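Local coordinates for putative uncharacterized protein TTHA0988 (Thermus thermophilus, PDB 3OEP) that is of unknown function but is a homologue of KipI and KipA with cyclophilin-like domains, and was once mistaken for an allophanate hydrolase, at residues E216-P221 / G364-L369; L223-P228 / P281-L286; R287-A292 / F313-G318; F298-E303 / K319-R324. One frame throughout, in Å; residues are numbered along the deposited sequence.

The six-stranded antiparallel sheet takes in contacts 1, 2 and 4, whereas contact 3 lies in the five-stranded sheet that packs against it. Contact 1 is the sparse margin, with one direct hydrogen bond, a bridging water and prolines against the outermost strand 366-368. Contact 2 pairs the next two strands inward and contains a beta bulge; contact 4 continues past strand 282-285 to strands 320-325 and 298-302. None is wholly buried. In contacts 2, 3 and 4, leucines, alanines and aromatic rings fill the space between the sheets, while acids, arginines and waters gather on the outer face or at strand ends.

Contact 1: E216-P221 / G364-L369; sequences EEPRLP and GDVLGL
L220 and L369 meet where the loop 216-221 runs into the outermost strand, 366-368, of a six-stranded antiparallel sheet; here the pairing of this strand with 221-225 begins, with P221 and G368 as an antiparallel non-hydrogen-bonded pair. The L220 side chain can be followed outward. Its CB lies 4.0 Å from L369 CB, the two side chains crossing at about a right angle. CG is anti to the carbonyl carbon (chi1 -62°), a turn that carries CD1 alongside the main chain of L369, 3.8 Å from its O; the side chain also packs on L372.

P218 supplies the second apolar patch, a compact ring that fits against G368 and V366. Its CB rests on G368 CA at 3.9 Å, while its CG reaches V366 CG1, which P221 CB also touches. Glycine suits position 368, because a CB there would run into P218 CB. R219 stays exposed, its NH1 bonded to the carbonyl of E370.

One direct backbone bond and one water join the loop to the strand. L369 N gives a hydrogen bond of 2.9 Å to L220 O, and beside it a water accepts from L220 N at 2.8 Å and donates to L369 O at 2.7 Å.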
loop_
_atom_site.group_PDB
_atom_site.type_symbol
_atom_site.label_atom_id
_atom_site.label_comp_id
_atom_site.label_asym_id
_atom_site.label_seq_id
_atom_site.Cartn_x
_atom_site.Cartn_y
_atom_site.Cartn_z
ATOM N N GLU A 216 22.562 10.259 -0.102
ATOM C CA GLU A 216 23.138 11.209 0.836
ATOM C C GLU A 216 24.037 12.180 0.076
ATOM O O GLU A 216 24.104 13.364 0.408
ATOM C CB GLU A 216 23.936 10.473 1.917
ATOM C CG GLU A 216 23.105 9.528 2.792
ATOM C CD GLU A 216 22.702 8.226 2.096
ATOM O OE1 GLU A 216 21.752 7.566 2.578
ATOM O OE2 GLU A 216 23.318 7.860 1.068
ATOM N N GLU A 217 24.707 11.667 -0.957
ATOM C CA GLU A 217 25.586 12.468 -1.805
ATOM C C GLU A 217 25.089 12.414 -3.246
ATOM O O GLU A 217 25.643 11.680 -4.070
ATOM C CB GLU A 217 27.031 11.954 -1.714
ATOM N N PRO A 218 24.027 13.179 -3.560
ATOM C CA PRO A 218 23.535 13.166 -4.935
ATOM C C PRO A 218 24.616 13.589 -5.918
ATOM O O PRO A 218 25.380 14.529 -5.646
ATOM C CB PRO A 218 22.372 14.175 -4.926
ATOM C CG PRO A 218 22.446 14.883 -3.632
ATOM C CD PRO A 218 23.224 14.050 -2.686
ATOM N N ARG A 219 24.683 12.884 -7.040
ATOM C CA ARG A 219 25.700 13.135 -8.054
ATOM C C ARG A 219 25.542 14.501 -8.718
ATOM O O ARG A 219 26.531 15.156 -9.050
ATOM C CB ARG A 219 25.654 12.040 -9.120
ATOM C CG ARG A 219 26.041 10.667 -8.607
ATOM C CD ARG A 219 26.008 9.616 -9.710
ATOM N NE ARG A 219 24.655 9.117 -9.959
ATOM C CZ ARG A 219 23.806 9.590 -10.872
ATOM N NH1 ARG A 219 22.605 9.037 -10.989
ATOM N NH2 ARG A 219 24.134 10.608 -11.668
ATOM N N LEU A 220 24.295 14.917 -8.909
ATOM C CA LEU A 220 23.964 16.167 -9.587
ATOM C C LEU A 220 22.919 16.943 -8.780
ATOM O O LEU A 220 21.733 16.966 -9.138
ATOM C CB LEU A 220 23.421 15.866 -10.984
ATOM C CG LEU A 220 24.362 15.157 -11.956
ATOM C CD1 LEU A 220 23.580 14.602 -13.151
ATOM C CD2 LEU A 220 25.465 16.102 -12.406
ATOM N N PRO A 221 23.347 17.588 -7.682
ATOM C CA PRO A 221 22.390 18.302 -6.839
ATOM C C PRO A 221 21.545 19.293 -7.641
ATOM O O PRO A 221 22.071 20.061 -8.454
ATOM C CB PRO A 221 23.282 19.021 -5.821
ATOM C CG PRO A 221 24.503 18.223 -5.772
ATOM C CD PRO A 221 24.715 17.673 -7.143
ATOM N N GLY A 364 15.590 20.741 4.419
ATOM C CA GLY A 364 17.028 20.508 4.285
ATOM C C GLY A 364 17.402 19.393 3.324
ATOM O O GLY A 364 18.579 19.236 2.994
ATOM N N ASP A 365 16.422 18.609 2.875
ATOM C CA ASP A 365 16.688 17.566 1.887
ATOM C C ASP A 365 17.217 18.198 0.607
ATOM O O ASP A 365 16.677 19.201 0.127
ATOM C CB ASP A 365 15.428 16.758 1.549
ATOM C CG ASP A 365 15.112 15.682 2.576
ATOM O OD1 ASP A 365 15.997 15.299 3.373
ATOM O OD2 ASP A 365 13.961 15.200 2.578
ATOM N N VAL A 366 18.261 17.596 0.054
ATOM C CA VAL A 366 18.759 17.968 -1.267
ATOM C C VAL A 366 18.478 16.820 -2.232
ATOM O O VAL A 366 18.882 15.677 -1.981
ATOM C CB VAL A 366 20.254 18.287 -1.236
ATOM C CG1 VAL A 366 20.785 18.523 -2.645
ATOM C CG2 VAL A 366 20.499 19.504 -0.359
ATOM N N LEU A 367 17.762 17.126 -3.307
ATOM C CA LEU A 367 17.458 16.142 -4.351
ATOM C C LEU A 367 18.327 16.411 -5.560
ATOM O O LEU A 367 18.596 17.571 -5.885
ATOM C CB LEU A 367 15.996 16.226 -4.765
ATOM C CG LEU A 367 14.961 16.118 -3.645
ATOM C CD1 LEU A 367 13.561 15.985 -4.244
ATOM C CD2 LEU A 367 15.264 14.960 -2.717
ATOM N N GLY A 368 18.742 15.339 -6.231
ATOM C CA GLY A 368 19.610 15.439 -7.404
ATOM C C GLY A 368 19.004 14.851 -8.664
ATOM O O GLY A 368 18.019 14.111 -8.603
ATOM N N LEU A 369 19.597 15.185 -9.811
ATOM C CA LEU A 369 19.175 14.639 -11.101
ATOM C C LEU A 369 19.747 13.229 -11.305
ATOM O O LEU A 369 20.899 12.950 -10.948
ATOM C CB LEU A 369 19.633 15.549 -12.256
ATOM C CG LEU A 369 19.145 17.001 -12.239
ATOM C CD1 LEU A 369 19.713 17.771 -13.420
ATOM C CD2 LEU A 369 17.619 17.071 -12.234
HETATM O O HOH W 1 21.968 13.404 -8.473
#

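Contact 2: L223-P228 / P281-L286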
loop_
_atom_site.group_PDB
_atom_site.type_symbol
_atom_site.label_atom_id
_atom_site.label_comp_id
_atom_site.label_asym_id
_atom_site.label_seq_id
_atom_site.Cartn_x
_atom_site.Cartn_y
_atom_site.Cartn_z
ATOM N N LEU A 223 17.951 20.559 -6.316
ATOM C CA LEU A 223 17.048 21.407 -5.548
ATOM C C LEU A 223 17.107 21.110 -4.053
ATOM O O LEU A 223 17.462 19.998 -3.628
ATOM C CB LEU A 223 15.612 21.288 -6.074
ATOM C CG LEU A 223 14.923 19.934 -5.902
ATOM C CD1 LEU A 223 14.178 19.876 -4.573
ATOM C CD2 LEU A 223 13.966 19.665 -7.069
ATOM N N LEU A 224 16.774 22.139 -3.283
ATOM C CA LEU A 224 16.719 22.101 -1.832
ATOM C C LEU A 224 15.280 22.238 -1.385
ATOM O O LEU A 224 14.558 23.135 -1.847
ATOM C CB LEU A 224 17.520 23.269 -1.238
ATOM C CG LEU A 224 17.412 23.485 0.274
ATOM C CD1 LEU A 224 18.071 22.347 1.068
ATOM C CD2 LEU A 224 18.031 24.824 0.649
ATOM N N VAL A 225 14.870 21.357 -0.479
ATOM C CA VAL A 225 13.593 21.492 0.197
ATOM C C VAL A 225 13.797 22.461 1.358
ATOM O O VAL A 225 14.424 22.118 2.365
ATOM C CB VAL A 225 13.084 20.143 0.741
ATOM C CG1 VAL A 225 11.710 20.328 1.410
ATOM C CG2 VAL A 225 13.036 19.105 -0.376
ATOM N N GLU A 226 13.308 23.686 1.202
ATOM C CA GLU A 226 13.422 24.689 2.257
ATOM C C GLU A 226 12.385 24.444 3.343
ATOM O O GLU A 226 12.696 24.534 4.539
ATOM C CB GLU A 226 13.280 26.095 1.690
ATOM C CG GLU A 226 14.443 26.484 0.771
ATOM C CD GLU A 226 14.846 27.940 0.902
ATOM O OE1 GLU A 226 14.814 28.476 2.031
ATOM O OE2 GLU A 226 15.229 28.546 -0.119
ATOM N N GLU A 227 11.161 24.145 2.912
ATOM C CA GLU A 227 10.060 23.804 3.805
ATOM C C GLU A 227 9.294 22.633 3.187
ATOM O O GLU A 227 9.027 22.637 1.986
ATOM C CB GLU A 227 9.125 25.006 3.983
ATOM C CG GLU A 227 9.855 26.327 4.218
ATOM C CD GLU A 227 8.917 27.512 4.351
ATOM O OE1 GLU A 227 7.782 27.327 4.836
ATOM O OE2 GLU A 227 9.322 28.634 3.976
ATOM N N PRO A 228 8.954 21.617 3.995
ATOM C CA PRO A 228 8.148 20.532 3.463
ATOM C C PRO A 228 6.684 20.934 3.374
ATOM O O PRO A 228 6.238 21.833 4.089
ATOM C CB PRO A 228 8.319 19.434 4.508
ATOM C CG PRO A 228 8.498 20.164 5.764
ATOM C CD PRO A 228 9.333 21.362 5.396
ATOM N N PRO A 281 5.471 21.954 -0.959
ATOM C CA PRO A 281 6.735 22.368 -0.381
ATOM C C PRO A 281 7.187 23.719 -0.905
ATOM O O PRO A 281 6.628 24.236 -1.871
ATOM C CB PRO A 281 7.698 21.275 -0.844
ATOM C CG PRO A 281 7.159 20.839 -2.143
ATOM C CD PRO A 281 5.657 20.960 -2.030
ATOM N N VAL A 282 8.192 24.272 -0.242
ATOM C CA VAL A 282 8.919 25.431 -0.738
ATOM C C VAL A 282 10.291 24.920 -1.173
ATOM O O VAL A 282 11.040 24.382 -0.356
ATOM C CB VAL A 282 9.064 26.504 0.351
ATOM C CG1 VAL A 282 9.849 27.707 -0.178
ATOM C CG2 VAL A 282 7.683 26.931 0.873
ATOM N N LEU A 283 10.604 25.082 -2.456
ATOM C CA LEU A 283 11.792 24.477 -3.056
ATOM C C LEU A 283 12.656 25.545 -3.706
ATOM O O LEU A 283 12.140 26.477 -4.315
ATOM C CB LEU A 283 11.389 23.473 -4.144
ATOM C CG LEU A 283 10.386 22.390 -3.775
ATOM C CD1 LEU A 283 9.980 21.586 -5.012
ATOM C CD2 LEU A 283 10.963 21.487 -2.671
ATOM N N THR A 284 13.972 25.392 -3.611
ATOM C CA THR A 284 14.883 26.315 -4.287
ATOM C C THR A 284 15.857 25.543 -5.179
ATOM O O THR A 284 16.466 24.563 -4.745
ATOM C CB THR A 284 15.620 27.198 -3.270
ATOM O OG1 THR A 284 14.650 27.916 -2.500
ATOM C CG2 THR A 284 16.547 28.197 -3.977
ATOM N N ALA A 285 15.972 25.981 -6.431
ATOM C CA ALA A 285 16.861 25.354 -7.400
ATOM C C ALA A 285 18.320 25.600 -7.021
ATOM O O ALA A 285 18.682 26.698 -6.603
ATOM C CB ALA A 285 16.578 25.892 -8.811
ATOM N N LEU A 286 19.147 24.566 -7.161
ATOM C CA LEU A 286 20.591 24.668 -6.918
ATOM C C LEU A 286 21.388 24.721 -8.226
ATOM O O LEU A 286 22.612 24.912 -8.223
ATOM C CB LEU A 286 21.054 23.485 -6.071
ATOM C CG LEU A 286 20.351 23.361 -4.718
ATOM C CD1 LEU A 286 20.864 22.138 -3.974
ATOM C CD2 LEU A 286 20.540 24.643 -3.869
#
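L224 and T284 form the hydrogen-bonded pair at the heart of this antiparallel contact: L224 N donates to T284 O at 2.8 Å, and T284 N returns a bond of 2.9 Å to L224 O. Farther along, strand 223-225 gains a residue. E226 and E227 both face V282 in a classic beta bulge, so V282 O accepts two amides, E226 N at 2.8 Å, placed nearly in line with the carbonyl though its N-H is bent, and E227 N at a longer 3.3 Å, in the carbonyl plane. V282 N then pairs with E227 O.

The bulge puts E226 beside T284, whose OG1 donates a short 2.5 Å bond to E226 OE2, on the anti side of the carboxylate. The glutamate bends at chi2 (-143°) to get there. Threonine fits because its hydroxyl also bonds that of T320 on the next strand; a valine here would probably cost E226 this donor and T320 its hydroxyl partner. In the conformer given, one of two, E227 runs alongside V282.

On the other face L283 CD2 sits 3.9 Å from V225 CG2 and also touches L223 CD1, a face that takes branched apolar chains because W315 of the opposing sheet lies against L223, L283 and A285. The pair lies toward one side of its six-stranded sheet: L283 bonds through its backbone to L321 of strand 320-325, and only strand 366-368 lies beyond 221-225, joined to it partly through L223 and L367.

Contact 3: R287-A292 / F313-G318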
loop_
_atom_site.group_PDB
_atom_site.type_symbol
_atom_site.label_atom_id
_atom_site.label_comp_id
_atom_site.label_asym_id
_atom_site.label_seq_id
_atom_site.Cartn_x
_atom_site.Cartn_y
_atom_site.Cartn_z
ATOM N N ARG A 287 20.685 24.556 -9.339
ATOM C CA ARG A 287 21.246 24.714 -10.676
ATOM C C ARG A 287 20.085 25.159 -11.554
ATOM O O ARG A 287 18.937 25.092 -11.124
ATOM C CB ARG A 287 21.813 23.390 -11.186
ATOM C CG ARG A 287 20.777 22.269 -11.289
ATOM C CD ARG A 287 21.410 20.936 -11.684
ATOM N NE ARG A 287 21.819 20.929 -13.089
ATOM C CZ ARG A 287 23.060 20.738 -13.551
ATOM N NH1 ARG A 287 24.084 20.504 -12.732
ATOM N NH2 ARG A 287 23.277 20.769 -14.864
ATOM N N ASP A 288 20.366 25.606 -12.775
ATOM C CA ASP A 288 19.292 25.935 -13.708
ATOM C C ASP A 288 18.622 24.635 -14.154
ATOM O O ASP A 288 19.292 23.730 -14.671
ATOM C CB ASP A 288 19.826 26.706 -14.926
ATOM C CG ASP A 288 20.404 28.076 -14.567
ATOM O OD1 ASP A 288 20.028 28.664 -13.528
ATOM O OD2 ASP A 288 21.253 28.577 -15.346
ATOM N N LEU A 289 17.312 24.547 -13.933
ATOM C CA LEU A 289 16.528 23.348 -14.218
ATOM C C LEU A 289 15.426 23.653 -15.210
ATOM O O LEU A 289 14.966 24.790 -15.308
ATOM C CB LEU A 289 15.851 22.833 -12.936
ATOM C CG LEU A 289 16.759 22.367 -11.808
ATOM C CD1 LEU A 289 15.961 22.185 -10.521
ATOM C CD2 LEU A 289 17.469 21.077 -12.200
ATOM N N VAL A 290 15.005 22.625 -15.939
ATOM C CA VAL A 290 13.731 22.659 -16.617
ATOM C C VAL A 290 12.838 21.681 -15.877
ATOM O O VAL A 290 13.189 20.511 -15.687
ATOM C CB VAL A 290 13.845 22.334 -18.102
ATOM C CG1 VAL A 290 12.459 22.214 -18.738
ATOM C CG2 VAL A 290 14.648 23.424 -18.796
ATOM N N ALA A 291 11.715 22.196 -15.397
ATOM C CA ALA A 291 10.787 21.429 -14.590
ATOM C C ALA A 291 9.388 21.545 -15.175
ATOM O O ALA A 291 9.122 22.418 -16.000
ATOM C CB ALA A 291 10.813 21.938 -13.134
ATOM N N ALA A 292 8.493 20.655 -14.765
ATOM C CA ALA A 292 7.104 20.731 -15.195
ATOM C C ALA A 292 6.181 20.436 -14.031
ATOM O O ALA A 292 6.471 19.573 -13.202
ATOM C CB ALA A 292 6.830 19.760 -16.331
ATOM N N PHE A 313 8.785 24.788 -17.511
ATOM C CA PHE A 313 9.307 26.126 -17.300
ATOM C C PHE A 313 10.774 26.065 -16.913
ATOM O O PHE A 313 11.265 25.025 -16.467
ATOM C CB PHE A 313 8.491 26.842 -16.211
ATOM C CG PHE A 313 8.408 26.087 -14.909
ATOM C CD1 PHE A 313 7.408 25.144 -14.699
ATOM C CD2 PHE A 313 9.315 26.334 -13.886
ATOM C CE1 PHE A 313 7.325 24.451 -13.499
ATOM C CE2 PHE A 313 9.236 25.640 -12.680
ATOM C CZ PHE A 313 8.239 24.699 -12.490
ATOM N N LEU A 314 11.466 27.186 -17.095
ATOM C CA LEU A 314 12.845 27.316 -16.650
ATOM C C LEU A 314 12.816 27.725 -15.180
ATOM O O LEU A 314 12.097 28.642 -14.785
ATOM C CB LEU A 314 13.603 28.339 -17.507
ATOM C CG LEU A 314 15.139 28.421 -17.397
ATOM C CD1 LEU A 314 15.568 29.048 -16.089
ATOM C CD2 LEU A 314 15.821 27.067 -17.581
ATOM N N TRP A 315 13.592 27.012 -14.375
ATOM C CA TRP A 315 13.678 27.243 -12.947
ATOM C C TRP A 315 15.142 27.579 -12.644
ATOM O O TRP A 315 15.983 26.688 -12.542
ATOM C CB TRP A 315 13.191 25.989 -12.227
ATOM C CG TRP A 315 13.150 26.052 -10.728
ATOM C CD1 TRP A 315 13.325 27.148 -9.927
ATOM C CD2 TRP A 315 12.870 24.955 -9.851
ATOM N NE1 TRP A 315 13.202 26.787 -8.601
ATOM C CE2 TRP A 315 12.925 25.448 -8.529
ATOM C CE3 TRP A 315 12.610 23.595 -10.054
ATOM C CZ2 TRP A 315 12.709 24.631 -7.417
ATOM C CZ3 TRP A 315 12.404 22.782 -8.942
ATOM C CH2 TRP A 315 12.459 23.304 -7.646
ATOM N N PRO A 316 15.461 28.883 -12.545
ATOM C CA PRO A 316 16.864 29.275 -12.446
ATOM C C PRO A 316 17.471 29.023 -11.078
ATOM O O PRO A 316 16.760 29.067 -10.070
ATOM C CB PRO A 316 16.841 30.782 -12.738
ATOM C CG PRO A 316 15.511 31.066 -13.322
ATOM C CD PRO A 316 14.586 30.056 -12.738
ATOM N N ARG A 317 18.777 28.779 -11.057
ATOM C CA ARG A 317 19.523 28.578 -9.823
ATOM C C ARG A 317 19.212 29.682 -8.820
ATOM O O ARG A 317 19.212 30.866 -9.169
ATOM C CB ARG A 317 21.027 28.555 -10.116
ATOM C CG ARG A 317 21.914 28.605 -8.887
ATOM C CD ARG A 317 23.373 28.552 -9.306
ATOM N NE ARG A 317 23.777 27.190 -9.628
ATOM C CZ ARG A 317 24.805 26.854 -10.403
ATOM N NH1 ARG A 317 25.565 27.782 -10.981
ATOM N NH2 ARG A 317 25.069 25.567 -10.607
ATOM N N GLY A 318 18.931 29.280 -7.582
ATOM C CA GLY A 318 18.709 30.220 -6.489
ATOM C C GLY A 318 17.307 30.794 -6.390
ATOM O O GLY A 318 17.018 31.526 -5.451
#
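L289 and W315 are joined by two backbone hydrogen bonds, L289 N to W315 O at 2.9 Å and W315 N to L289 O at 2.8 Å. A291 and F313 repeat the pattern, and V290 and L314 form the non-hydrogen-bonded pair between them. The strands cross at 131°.

One polar side chain extends the pairing beyond the strands. D288 OD1 takes R317 N at 2.8 Å, the donor nearly in line with the C-O bond and the N-H almost straight at 176°. A short acid suits this site because its carboxylate can accept the R317 amide, which follows a proline that has no N-H. R317 lays its NE near R287 CA and bonds L286 O, while NE of R287 is hydrogen-bonded to a glycerol, probably from crystallisation.

Apolar contacts fill the inner face. L289 CD1 lies 3.7 Å from W315 CE3, the two side chains running side by side. The small A291 fits between two rings: its CB is 3.9 Å from W315 CE3 and makes an off-centre CH-pi contact with F313. With CG between its own backbone N and carbonyl carbon (chi1 55°), the F313 ring folds back over its partner strand, where A291 O stands 3.4 Å above the ring plane. A serine in place of F313 would probably leave A291 CB without its CH-pi partner and open a gap beside L334.

L334 belongs to strand 331-336, which flanks 289-295 on its other side. F313 and W315 both touch L321 of the facing six-stranded sheet, and W315 also L283 and A285 of strand 282-285.

Contact 4: F298-E303 / K319-R324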
loop_
_atom_site.group_PDB
_atom_site.type_symbol
_atom_site.label_atom_id
_atom_site.label_comp_id
_atom_site.label_asym_id
_atom_site.label_seq_id
_atom_site.Cartn_x
_atom_site.Cartn_y
_atom_site.Cartn_z
ATOM N N PHE A 298 -3.417 23.375 -7.192
ATOM C CA PHE A 298 -2.438 24.454 -7.014
ATOM C C PHE A 298 -2.129 25.168 -8.319
ATOM O O PHE A 298 -2.380 24.647 -9.401
ATOM C CB PHE A 298 -1.092 23.920 -6.519
ATOM C CG PHE A 298 -1.175 23.020 -5.328
ATOM C CD1 PHE A 298 -1.006 23.527 -4.050
ATOM C CD2 PHE A 298 -1.372 21.654 -5.490
ATOM C CE1 PHE A 298 -1.061 22.692 -2.944
ATOM C CE2 PHE A 298 -1.430 20.813 -4.391
ATOM C CZ PHE A 298 -1.271 21.331 -3.114
ATOM N N VAL A 299 -1.563 26.361 -8.193
ATOM C CA VAL A 299 -0.801 26.981 -9.271
ATOM C C VAL A 299 0.604 27.175 -8.728
ATOM O O VAL A 299 0.780 27.508 -7.555
ATOM C CB VAL A 299 -1.391 28.335 -9.745
ATOM C CG1 VAL A 299 -2.742 28.117 -10.428
ATOM C CG2 VAL A 299 -1.511 29.320 -8.594
ATOM N N ALA A 300 1.604 26.912 -9.560
ATOM C CA ALA A 300 2.984 27.095 -9.155
ATOM C C ALA A 300 3.315 28.582 -9.201
ATOM O O ALA A 300 2.775 29.324 -10.028
ATOM C CB ALA A 300 3.925 26.291 -10.054
ATOM N N LEU A 301 4.193 29.002 -8.293
ATOM C CA LEU A 301 4.594 30.403 -8.170
ATOM C C LEU A 301 6.103 30.493 -8.280
ATOM O O LEU A 301 6.824 29.904 -7.472
ATOM C CB LEU A 301 4.166 30.988 -6.822
ATOM C CG LEU A 301 2.678 31.150 -6.533
ATOM C CD1 LEU A 301 2.493 31.755 -5.148
ATOM C CD2 LEU A 301 2.018 32.013 -7.583
ATOM N N LEU A 302 6.586 31.233 -9.278
ATOM C CA LEU A 302 8.019 31.378 -9.496
ATOM C C LEU A 302 8.314 32.793 -9.970
ATOM O O LEU A 302 7.758 33.235 -10.973
ATOM C CB LEU A 302 8.503 30.365 -10.537
ATOM C CG LEU A 302 9.996 30.394 -10.871
ATOM C CD1 LEU A 302 10.818 30.034 -9.645
ATOM C CD2 LEU A 302 10.309 29.456 -12.035
ATOM N N GLU A 303 9.183 33.489 -9.236
ATOM C CA GLU A 303 9.603 34.856 -9.584
ATOM C C GLU A 303 8.410 35.789 -9.827
ATOM O O GLU A 303 8.424 36.609 -10.749
ATOM C CB GLU A 303 10.532 34.833 -10.804
ATOM C CG GLU A 303 11.830 34.061 -10.580
ATOM C CD GLU A 303 12.739 34.085 -11.789
ATOM O OE1 GLU A 303 12.570 33.228 -12.683
ATOM O OE2 GLU A 303 13.631 34.957 -11.843
ATOM N N LYS A 319 16.435 30.474 -7.346
ATOM C CA LYS A 319 15.061 30.967 -7.313
ATOM C C LYS A 319 14.151 29.963 -6.625
ATOM O O LYS A 319 14.318 28.747 -6.777
ATOM C CB LYS A 319 14.548 31.271 -8.722
ATOM C CG LYS A 319 15.417 32.265 -9.506
ATOM C CD LYS A 319 15.602 33.585 -8.778
ATOM C CE LYS A 319 16.361 34.599 -9.640
ATOM N NZ LYS A 319 16.397 35.948 -9.015
ATOM N N THR A 320 13.178 30.486 -5.880
ATOM C CA THR A 320 12.305 29.671 -5.050
ATOM C C THR A 320 10.956 29.444 -5.716
ATOM O O THR A 320 10.316 30.379 -6.208
ATOM C CB THR A 320 12.136 30.305 -3.664
ATOM O OG1 THR A 320 13.430 30.405 -3.051
ATOM C CG2 THR A 320 11.203 29.468 -2.774
ATOM N N LEU A 321 10.556 28.178 -5.727
ATOM C CA LEU A 321 9.308 27.716 -6.309
ATOM C C LEU A 321 8.336 27.380 -5.176
ATOM O O LEU A 321 8.692 26.659 -4.235
ATOM C CB LEU A 321 9.584 26.470 -7.147
ATOM C CG LEU A 321 8.408 25.812 -7.864
ATOM C CD1 LEU A 321 7.797 26.748 -8.898
ATOM C CD2 LEU A 321 8.898 24.502 -8.504
ATOM N N ARG A 322 7.116 27.899 -5.272
ATOM C CA ARG A 322 6.076 27.645 -4.274
ATOM C C ARG A 322 4.821 27.180 -4.988
ATOM O O ARG A 322 4.730 27.262 -6.220
ATOM C CB ARG A 322 5.775 28.916 -3.479
ATOM C CG ARG A 322 6.940 29.436 -2.648
ATOM C CD ARG A 322 6.621 30.789 -2.022
ATOM N NE ARG A 322 7.715 31.267 -1.172
ATOM C CZ ARG A 322 8.775 31.957 -1.592
ATOM N NH1 ARG A 322 8.927 32.285 -2.874
ATOM N NH2 ARG A 322 9.699 32.331 -0.711
ATOM N N PHE A 323 3.854 26.696 -4.216
ATOM C CA PHE A 323 2.605 26.197 -4.783
ATOM C C PHE A 323 1.439 26.808 -4.037
ATOM O O PHE A 323 1.242 26.544 -2.853
ATOM C CB PHE A 323 2.573 24.677 -4.736
ATOM C CG PHE A 323 3.689 24.046 -5.517
ATOM C CD1 PHE A 323 3.575 23.864 -6.884
ATOM C CD2 PHE A 323 4.879 23.702 -4.889
ATOM C CE1 PHE A 323 4.618 23.307 -7.617
ATOM C CE2 PHE A 323 5.926 23.141 -5.616
ATOM C CZ PHE A 323 5.793 22.948 -6.980
ATOM N N ARG A 324 0.702 27.661 -4.735
ATOM C CA ARG A 324 -0.439 28.358 -4.168
ATOM C C ARG A 324 -1.687 27.492 -4.308
ATOM O O ARG A 324 -2.082 27.173 -5.419
ATOM C CB ARG A 324 -0.636 29.681 -4.909
ATOM C CG ARG A 324 -1.809 30.516 -4.429
ATOM C CD ARG A 324 -1.808 31.869 -5.136
ATOM N NE ARG A 324 -0.689 32.706 -4.704
ATOM C CZ ARG A 324 -0.249 33.794 -5.342
ATOM N NH1 ARG A 324 -0.813 34.203 -6.474
ATOM N NH2 ARG A 324 0.775 34.478 -4.843
HETATM O O HOH W 2 7.770 31.619 -5.296
HETATM O O HOH W 3 10.749 32.814 -7.102
#
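F298 and F323 cross at about a right angle, F298 CD1 meeting F323 CB at 3.8 Å. F323 turns its ring toward A300, whose CB is 3.9 Å from CE1; alanine suits the spot, being small enough to sit beside a phenyl ring on the inner face. Farther along that face L321 CD1 touches both A300 CB, at 4.1 Å, and L302 CB, at 4.0 Å.

The outer face is part apolar, part charged. There L301 and R324 also cross at about a right angle: CD2 of the modelled L301 conformer, one of two, stands 3.6 Å above the guanidinium, over its centre. R324 reaches across with CG anti to the backbone N (chi1 179°) and a bend at chi3, and its NH1 makes a salt bridge with E306. V299 CG2 packs on R324 CB. Beyond the strands, E303 and K319 cross as well, but their charges stay apart, OE2 4.1 Å from NZ.

Paired backbone bonds join V299 to R324 and L301 to R322. Past them one water donates to L301 O and T320 O and accepts from R322 NH1, in the guanidinium plane; another accepts from E303 N at 2.7 Å and donates to T320 O. The arrangement is that of an antiparallel beta sandwich, in which strands 298-302 and 320-325 of the six-stranded sheet face the five-stranded one, whose F276 and F293 meet the inner phenylalanines.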